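Local coordinates for protein RNase NGR3 (Nicotiana glutinosa, PDB 1VD1) that probably cleaves RNA as an endonuclease of the ribonuclease T2 family, and binds adenosine and guanosine monophosphates, at residues D9-V14 with L45-E50; R60-D65 with H96-H101. One frame throughout, in Å; residues are numbered along the deposited sequence.

How the contacts relate
Contact 1 and contact 2 illustrate how one active site can be built from a buried strand pair and a helix whose outer flank is met by a surface loop. Contact 1 joins strands 10-16 and 41-48 by backbone hydrogen bonds and aromatic packing, and most of it is buried. Contact 2 is a smaller, more superficial one, in which an irregular loop leans on helix 91-102. Their centres are about 17 Å apart, yet they meet where W46 NE1 lies 3.2 Å from E97 OE2, probably a hydrogen bond. Both reach the same AMP, but with different chemistry: the strands supply an aromatic face and an amide for the base, the helix supplies imidazoles and an ammonium for the phosphate.

Contact 1: D9-V14 with L45-E50; sequences DFFYFV and LWPNYE. With AMP (adenosine monophosphate), chain B.
V14 and W46 exemplify how a strand pair can hold a base-binding aromatic from behind. V14 CG2 lies over one face of the indole, 3.7 Å from the centroid of its six-membered ring, in a CH-pi contact, while the adenine of AMP covers the opposite face, its C5 3.4 Å from W46 CE3. The indole takes this position with CG anti to the carbonyl carbon (chi1 -46°). With an alanine here, the adenine would probably lose the surface it rests on, V14 its aromatic partner and E97 OE2 an N-H donor.

N48 reads the base's amino group: AMP N6 donates to N48 OD1 over 2.7 Å, a bent bond of 135°. The second shell sets this amide. Its CB sits over the F10 ring, 4.0 Å from the centroid, its ND2 makes a weak bond to Y49 O, and Y12 CE1 approaches N48 CG to 3.7 Å. F10 CE1 in turn stands over the centre of the Y12 ring.

Beneath these groups, paired Y12-W46 bonds fix the register. At the end of the ladder where 10-14 begins, N48 O accepts from both D9 N and F10 N, a classic beta bulge, and E50 N donates 2.7 Å to D9 OD1 on its anti lone pair, nearly straight at 167°. On the face opposite W46 and N48, F11 CD2 packs 3.5 Å from L45 CG, and P47 joins them. Helix 109-123 covers F13 and L45 there, whereas strand 171-181 continues the antiparallel sheet beyond 10-14.

Contact 2: R60-D65 with H96-H101; sequences RESSLD and HEWLKH. With AMP (adenosine monophosphate), chain B.
Helix 91-102, which carries residues of the probable catalytic centre, is met on another flank by the irregular loop 60-65 through W98 and L64. L64 CD1 comes within 4.1 Å of W98 CB, crossing the root of the indole at a slant. S62, two residues before L64, meets the indole at its edge: S62 OG lies in the ring plane, 3.5 Å from W98 NE1, set there with OG anti to the backbone N (chi1 174°). W98 NE1 appears to donate to S62 O, but that oxygen sits too close to a neighbour in the model, leaving the bond doubtful. S62 is the centre of an inverse gamma turn, which bends the loop beside the helix.

The helix illustrates division of labour among its sides, for H96, E97, K100 and H101 turn toward AMP instead. H96 NE2 donates 2.6 Å to AMP O1P, almost straight at 175°. O2P is gripped twice, by H101 NE2 at 2.6 Å and by K100 NZ at 2.8 Å. K100 reaches it with a fully extended chain whose CG passes over one face of the H101 ring. E97 OE1 lies 2.6 Å from AMP O3P. F113 of helix 109-123 packs on both L64 and W98.

HEWLKH lies within the second conserved active-site segment of the RNase T2 family; in it E97 and H101 are predicted catalytic residues, and the AMP phosphate is held by H96, K100 and H101 beside E97, consistent with a site that handles the RNA phosphate.

Contact 1: D9-V14 with L45-E50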
loop_
_atom_site.group_PDB
_atom_site.type_symbol
_atom_site.label_atom_id
_atom_site.label_comp_id
_atom_site.label_asym_id
_atom_site.label_seq_id
_atom_site.Cartn_x
_atom_site.Cartn_y
_atom_site.Cartn_z
ATOM N N ASP A 9 -13.954 -5.569 11.350
ATOM C CA ASP A 9 -13.791 -4.384 12.179
ATOM C C ASP A 9 -13.262 -3.118 11.523
ATOM O O ASP A 9 -13.763 -2.025 11.796
ATOM C CB ASP A 9 -12.916 -4.752 13.374
ATOM C CG ASP A 9 -13.527 -5.862 14.215
ATOM O OD1 ASP A 9 -12.771 -6.709 14.736
ATOM O OD2 ASP A 9 -14.767 -5.880 14.361
ATOM N N PHE A 10 -12.249 -3.254 10.672
ATOM C CA PHE A 10 -11.647 -2.100 10.002
ATOM C C PHE A 10 -10.808 -2.580 8.828
ATOM O O PHE A 10 -10.669 -3.785 8.617
ATOM C CB PHE A 10 -10.734 -1.349 10.976
ATOM C CG PHE A 10 -9.522 -2.147 11.415
ATOM C CD1 PHE A 10 -8.321 -2.059 10.718
ATOM C CD2 PHE A 10 -9.588 -2.988 12.523
ATOM C CE1 PHE A 10 -7.199 -2.792 11.113
ATOM C CE2 PHE A 10 -8.477 -3.728 12.931
ATOM C CZ PHE A 10 -7.272 -3.629 12.221
ATOM N N PHE A 11 -10.265 -1.629 8.066
ATOM C CA PHE A 11 -9.393 -1.942 6.928
ATOM C C PHE A 11 -7.967 -1.480 7.181
ATOM O O PHE A 11 -7.738 -0.429 7.765
ATOM C CB PHE A 11 -9.770 -1.185 5.639
ATOM C CG PHE A 11 -11.036 -1.625 4.977
ATOM C CD1 PHE A 11 -12.244 -0.994 5.269
ATOM C CD2 PHE A 11 -11.005 -2.581 3.963
ATOM C CE1 PHE A 11 -13.401 -1.300 4.550
ATOM C CE2 PHE A 11 -12.155 -2.893 3.239
ATOM C CZ PHE A 11 -13.360 -2.246 3.533
ATOM N N TYR A 12 -7.003 -2.264 6.722
ATOM C CA TYR A 12 -5.631 -1.807 6.759
ATOM C C TYR A 12 -5.522 -1.319 5.311
ATOM O O TYR A 12 -5.884 -2.061 4.391
ATOM C CB TYR A 12 -4.649 -2.961 6.939
ATOM C CG TYR A 12 -4.272 -3.236 8.365
ATOM C CD1 TYR A 12 -4.257 -4.542 8.853
ATOM C CD2 TYR A 12 -3.921 -2.197 9.228
ATOM C CE1 TYR A 12 -3.908 -4.806 10.171
ATOM C CE2 TYR A 12 -3.567 -2.451 10.545
ATOM C CZ TYR A 12 -3.566 -3.761 11.006
ATOM O OH TYR A 12 -3.233 -4.032 12.308
ATOM N N PHE A 13 -5.106 -0.071 5.111
ATOM C CA PHE A 13 -4.887 0.441 3.760
ATOM C C PHE A 13 -3.375 0.415 3.671
ATOM O O PHE A 13 -2.678 1.130 4.401
ATOM C CB PHE A 13 -5.420 1.866 3.572
ATOM C CG PHE A 13 -5.119 2.440 2.212
ATOM C CD1 PHE A 13 -5.400 1.709 1.056
ATOM C CD2 PHE A 13 -4.529 3.695 2.086
ATOM C CE1 PHE A 13 -5.092 2.225 -0.209
ATOM C CE2 PHE A 13 -4.217 4.217 0.834
ATOM C CZ PHE A 13 -4.501 3.476 -0.320
ATOM N N VAL A 14 -2.863 -0.443 2.803
ATOM C CA VAL A 14 -1.429 -0.629 2.683
ATOM C C VAL A 14 -0.836 -0.081 1.399
ATOM O O VAL A 14 -1.249 -0.450 0.299
ATOM C CB VAL A 14 -1.093 -2.132 2.805
ATOM C CG1 VAL A 14 0.403 -2.338 2.969
ATOM C CG2 VAL A 14 -1.853 -2.721 4.000
ATOM N N LEU A 45 -6.157 -3.092 0.148
ATOM C CA LEU A 45 -7.142 -2.547 1.084
ATOM C C LEU A 45 -7.667 -3.825 1.723
ATOM O O LEU A 45 -8.446 -4.564 1.113
ATOM C CB LEU A 45 -8.246 -1.818 0.321
ATOM C CG LEU A 45 -9.366 -1.188 1.150
ATOM C CD1 LEU A 45 -8.771 -0.266 2.209
ATOM C CD2 LEU A 45 -10.317 -0.419 0.224
ATOM N N TRP A 46 -7.233 -4.085 2.952
ATOM C CA TRP A 46 -7.586 -5.326 3.626
ATOM C C TRP A 46 -8.528 -5.329 4.821
ATOM O O TRP A 46 -8.219 -4.753 5.862
ATOM C CB TRP A 46 -6.310 -6.040 4.088
ATOM C CG TRP A 46 -5.201 -6.131 3.082
ATOM C CD1 TRP A 46 -5.316 -6.243 1.728
ATOM C CD2 TRP A 46 -3.797 -6.189 3.373
ATOM N NE1 TRP A 46 -4.070 -6.377 1.156
ATOM C CE2 TRP A 46 -3.121 -6.343 2.144
ATOM C CE3 TRP A 46 -3.047 -6.127 4.554
ATOM C CZ2 TRP A 46 -1.728 -6.435 2.062
ATOM C CZ3 TRP A 46 -1.656 -6.221 4.473
ATOM C CH2 TRP A 46 -1.017 -6.370 3.236
ATOM N N PRO A 47 -9.690 -5.982 4.683
ATOM C CA PRO A 47 -10.647 -6.066 5.790
ATOM C C PRO A 47 -9.875 -6.802 6.891
ATOM O O PRO A 47 -9.097 -7.712 6.598
ATOM C CB PRO A 47 -11.768 -6.904 5.194
ATOM C CG PRO A 47 -11.798 -6.401 3.769
ATOM C CD PRO A 47 -10.316 -6.402 3.417
ATOM N N ASN A 48 -10.081 -6.412 8.142
ATOM C CA ASN A 48 -9.337 -7.008 9.245
ATOM C C ASN A 48 -10.185 -7.046 10.520
ATOM O O ASN A 48 -11.183 -6.326 10.638
ATOM C CB ASN A 48 -8.084 -6.151 9.497
ATOM C CG ASN A 48 -6.893 -6.954 9.982
ATOM O OD1 ASN A 48 -6.128 -7.483 9.186
ATOM N ND2 ASN A 48 -6.726 -7.038 11.305
ATOM N N TYR A 49 -9.769 -7.883 11.466
ATOM C CA TYR A 49 -10.439 -8.003 12.763
ATOM C C TYR A 49 -9.529 -7.389 13.820
ATOM O O TYR A 49 -8.301 -7.406 13.685
ATOM C CB TYR A 49 -10.664 -9.467 13.134
ATOM C CG TYR A 49 -11.551 -10.250 12.204
ATOM C CD1 TYR A 49 -11.164 -11.515 11.764
ATOM C CD2 TYR A 49 -12.792 -9.759 11.795
ATOM C CE1 TYR A 49 -11.986 -12.274 10.944
ATOM C CE2 TYR A 49 -13.629 -10.517 10.968
ATOM C CZ TYR A 49 -13.215 -11.774 10.550
ATOM O OH TYR A 49 -14.021 -12.545 9.743
ATOM N N GLU A 50 -10.124 -6.860 14.881
ATOM C CA GLU A 50 -9.334 -6.262 15.943
ATOM C C GLU A 50 -8.507 -7.305 16.689
ATOM O O GLU A 50 -7.569 -6.956 17.407
ATOM C CB GLU A 50 -10.242 -5.506 16.918
ATOM C CG GLU A 50 -11.045 -4.392 16.253
ATOM C CD GLU A 50 -11.573 -3.373 17.241
ATOM O OE1 GLU A 50 -11.611 -3.681 18.449
ATOM O OE2 GLU A 50 -11.955 -2.265 16.809
HETATM P P AMP B . -1.719 -10.273 0.068
HETATM O O1P AMP B . -1.406 -11.195 -1.038
HETATM O O2P AMP B . -2.824 -10.771 0.949
HETATM O O3P AMP B . -1.979 -8.848 -0.429
HETATM O "O5'" AMP B . -0.337 -10.274 0.937
HETATM C "C5'" AMP B . -0.162 -9.357 2.032
HETATM C "C4'" AMP B . 0.873 -9.983 3.002
HETATM O "O4'" AMP B . 0.524 -9.556 4.364
HETATM C "C3'" AMP B . 0.881 -11.661 2.991
HETATM O "O3'" AMP B . 2.333 -12.043 3.167
HETATM C "C2'" AMP B . -0.067 -11.973 4.254
HETATM O "O2'" AMP B . 0.417 -12.986 5.117
HETATM C "C1'" AMP B . -0.168 -10.584 5.099
HETATM N N9 AMP B . -1.578 -10.144 5.267
HETATM C C8 AMP B . -2.676 -10.351 4.404
HETATM N N7 AMP B . -3.858 -9.812 4.764
HETATM C C5 AMP B . -3.470 -9.238 5.975
HETATM C C6 AMP B . -4.222 -8.493 6.915
HETATM N N6 AMP B . -5.560 -8.269 6.651
HETATM N N1 AMP B . -3.520 -8.053 8.050
HETATM C C2 AMP B . -2.204 -8.308 8.253
HETATM N N3 AMP B . -1.419 -9.028 7.416
HETATM C C4 AMP B . -2.097 -9.440 6.305
HETATM O O HOH W 1 -12.399 -0.984 14.584
#

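Contact 2: R60-D65 with H96-H101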
loop_
_atom_site.group_PDB
_atom_site.type_symbol
_atom_site.label_atom_id
_atom_site.label_comp_id
_atom_site.label_asym_id
_atom_site.label_seq_id
_atom_site.Cartn_x
_atom_site.Cartn_y
_atom_site.Cartn_z
ATOM N N ARG A 60 -14.981 -17.316 -3.640
ATOM C CA ARG A 60 -14.117 -17.948 -4.630
ATOM C C ARG A 60 -14.786 -18.123 -5.990
ATOM O O ARG A 60 -14.215 -18.729 -6.895
ATOM C CB ARG A 60 -13.626 -19.300 -4.105
ATOM C CG ARG A 60 -12.590 -19.165 -3.005
ATOM C CD ARG A 60 -12.235 -20.503 -2.382
ATOM N NE ARG A 60 -11.115 -20.373 -1.454
ATOM C CZ ARG A 60 -9.876 -20.070 -1.823
ATOM N NH1 ARG A 60 -9.595 -19.870 -3.104
ATOM N NH2 ARG A 60 -8.916 -19.963 -0.915
ATOM N N GLU A 61 -15.990 -17.578 -6.137
ATOM C CA GLU A 61 -16.725 -17.673 -7.397
ATOM C C GLU A 61 -16.778 -16.321 -8.109
ATOM O O GLU A 61 -16.974 -16.256 -9.323
ATOM C CB GLU A 61 -18.151 -18.163 -7.138
ATOM C CG GLU A 61 -18.234 -19.504 -6.428
ATOM C CD GLU A 61 -19.664 -19.917 -6.135
ATOM O OE1 GLU A 61 -20.437 -20.118 -7.097
ATOM O OE2 GLU A 61 -20.016 -20.036 -4.941
ATOM N N SER A 62 -16.599 -15.247 -7.346
ATOM C CA SER A 62 -16.645 -13.892 -7.889
ATOM C C SER A 62 -15.339 -13.420 -8.513
ATOM O O SER A 62 -14.532 -12.774 -7.849
ATOM C CB SER A 62 -17.052 -12.905 -6.794
ATOM O OG SER A 62 -16.969 -11.566 -7.261
ATOM N N SER A 63 -15.141 -13.721 -9.793
ATOM C CA SER A 63 -13.928 -13.310 -10.495
ATOM C C SER A 63 -13.941 -11.807 -10.776
ATOM O O SER A 63 -14.985 -11.161 -10.686
ATOM C CB SER A 63 -13.796 -14.081 -11.811
ATOM O OG SER A 63 -14.869 -13.781 -12.686
ATOM N N LEU A 64 -12.779 -11.260 -11.120
ATOM C CA LEU A 64 -12.647 -9.833 -11.407
ATOM C C LEU A 64 -13.267 -9.431 -12.745
ATOM O O LEU A 64 -12.860 -9.928 -13.798
ATOM C CB LEU A 64 -11.168 -9.431 -11.410
ATOM C CG LEU A 64 -10.887 -7.963 -11.747
ATOM C CD1 LEU A 64 -11.342 -7.086 -10.592
ATOM C CD2 LEU A 64 -9.406 -7.759 -12.008
ATOM N N ASP A 65 -14.241 -8.527 -12.703
ATOM C CA ASP A 65 -14.888 -8.047 -13.919
ATOM C C ASP A 65 -14.297 -6.700 -14.314
ATOM O O ASP A 65 -14.696 -5.656 -13.798
ATOM C CB ASP A 65 -16.399 -7.914 -13.715
ATOM C CG ASP A 65 -17.098 -7.332 -14.930
ATOM O OD1 ASP A 65 -16.602 -7.543 -16.055
ATOM O OD2 ASP A 65 -18.147 -6.673 -14.766
ATOM N N HIS A 96 -6.151 -10.845 -7.829
ATOM C CA HIS A 96 -5.728 -11.478 -6.581
ATOM C C HIS A 96 -6.209 -10.697 -5.357
ATOM O O HIS A 96 -6.760 -11.273 -4.422
ATOM C CB HIS A 96 -4.198 -11.580 -6.540
ATOM C CG HIS A 96 -3.644 -11.914 -5.187
ATOM N ND1 HIS A 96 -3.839 -13.135 -4.579
ATOM C CD2 HIS A 96 -2.900 -11.181 -4.323
ATOM C CE1 HIS A 96 -3.243 -13.141 -3.401
ATOM N NE2 HIS A 96 -2.665 -11.967 -3.221
ATOM N N GLU A 97 -5.981 -9.390 -5.359
ATOM C CA GLU A 97 -6.394 -8.567 -4.230
ATOM C C GLU A 97 -7.911 -8.511 -4.132
ATOM O O GLU A 97 -8.469 -8.510 -3.035
ATOM C CB GLU A 97 -5.805 -7.160 -4.361
ATOM C CG GLU A 97 -4.286 -7.143 -4.246
ATOM C CD GLU A 97 -3.797 -7.565 -2.866
ATOM O OE1 GLU A 97 -2.676 -8.113 -2.770
ATOM O OE2 GLU A 97 -4.521 -7.336 -1.873
ATOM N N TRP A 98 -8.583 -8.474 -5.276
ATOM C CA TRP A 98 -10.041 -8.432 -5.268
ATOM C C TRP A 98 -10.626 -9.714 -4.692
ATOM O O TRP A 98 -11.483 -9.673 -3.809
ATOM C CB TRP A 98 -10.604 -8.235 -6.678
ATOM C CG TRP A 98 -12.059 -8.588 -6.736
ATOM C CD1 TRP A 98 -12.620 -9.687 -7.329
ATOM C CD2 TRP A 98 -13.128 -7.889 -6.092
ATOM N NE1 TRP A 98 -13.975 -9.714 -7.088
ATOM C CE2 TRP A 98 -14.312 -8.622 -6.331
ATOM C CE3 TRP A 98 -13.201 -6.715 -5.330
ATOM C CZ2 TRP A 98 -15.558 -8.215 -5.833
ATOM C CZ3 TRP A 98 -14.439 -6.311 -4.835
ATOM C CH2 TRP A 98 -15.600 -7.059 -5.089
ATOM N N LEU A 99 -10.174 -10.854 -5.205
ATOM C CA LEU A 99 -10.681 -12.143 -4.734
ATOM C C LEU A 99 -10.336 -12.416 -3.275
ATOM O O LEU A 99 -11.191 -12.812 -2.484
ATOM C CB LEU A 99 -10.124 -13.282 -5.591
ATOM C CG LEU A 99 -10.533 -13.296 -7.066
ATOM C CD1 LEU A 99 -9.741 -14.351 -7.817
ATOM C CD2 LEU A 99 -12.014 -13.571 -7.173
ATOM N N LYS A 100 -9.078 -12.198 -2.919
ATOM C CA LYS A 100 -8.632 -12.467 -1.564
ATOM C C LYS A 100 -9.167 -11.515 -0.511
ATOM O O LYS A 100 -9.563 -11.939 0.580
ATOM C CB LYS A 100 -7.106 -12.446 -1.504
ATOM C CG LYS A 100 -6.552 -12.890 -0.164
ATOM C CD LYS A 100 -5.041 -12.972 -0.217
ATOM C CE LYS A 100 -4.488 -13.545 1.072
ATOM N NZ LYS A 100 -3.001 -13.585 1.043
ATOM N N HIS A 101 -9.184 -10.229 -0.841
ATOM C CA HIS A 101 -9.611 -9.221 0.114
ATOM C C HIS A 101 -10.883 -8.474 -0.255
ATOM O O HIS A 101 -11.769 -8.318 0.577
ATOM C CB HIS A 101 -8.469 -8.223 0.324
ATOM C CG HIS A 101 -7.202 -8.852 0.821
ATOM N ND1 HIS A 101 -7.072 -9.355 2.097
ATOM C CD2 HIS A 101 -6.008 -9.054 0.213
ATOM C CE1 HIS A 101 -5.852 -9.834 2.257
ATOM N NE2 HIS A 101 -5.187 -9.665 1.129
HETATM P P AMP B . -1.719 -10.273 0.068
HETATM O O1P AMP B . -1.406 -11.195 -1.038
HETATM O O2P AMP B . -2.824 -10.771 0.949
HETATM O O3P AMP B . -1.979 -8.848 -0.429
HETATM O "O5'" AMP B . -0.337 -10.274 0.937
HETATM C "C5'" AMP B . -0.162 -9.357 2.032
HETATM C "C4'" AMP B . 0.873 -9.983 3.002
HETATM O "O4'" AMP B . 0.524 -9.556 4.364
HETATM C "C3'" AMP B . 0.881 -11.661 2.991
HETATM O "O3'" AMP B . 2.333 -12.043 3.167
HETATM C "C2'" AMP B . -0.067 -11.973 4.254
HETATM O "O2'" AMP B . 0.417 -12.986 5.117
HETATM C "C1'" AMP B . -0.168 -10.584 5.099
HETATM N N9 AMP B . -1.578 -10.144 5.267
HETATM C C8 AMP B . -2.676 -10.351 4.404
HETATM N N7 AMP B . -3.858 -9.812 4.764
HETATM C C5 AMP B . -3.470 -9.238 5.975
HETATM C C6 AMP B . -4.222 -8.493 6.915
HETATM N N6 AMP B . -5.560 -8.269 6.651
HETATM N N1 AMP B . -3.520 -8.053 8.050
HETATM C C2 AMP B . -2.204 -8.308 8.253
HETATM N N3 AMP B . -1.419 -9.028 7.416
HETATM C C4 AMP B . -2.097 -9.440 6.305
#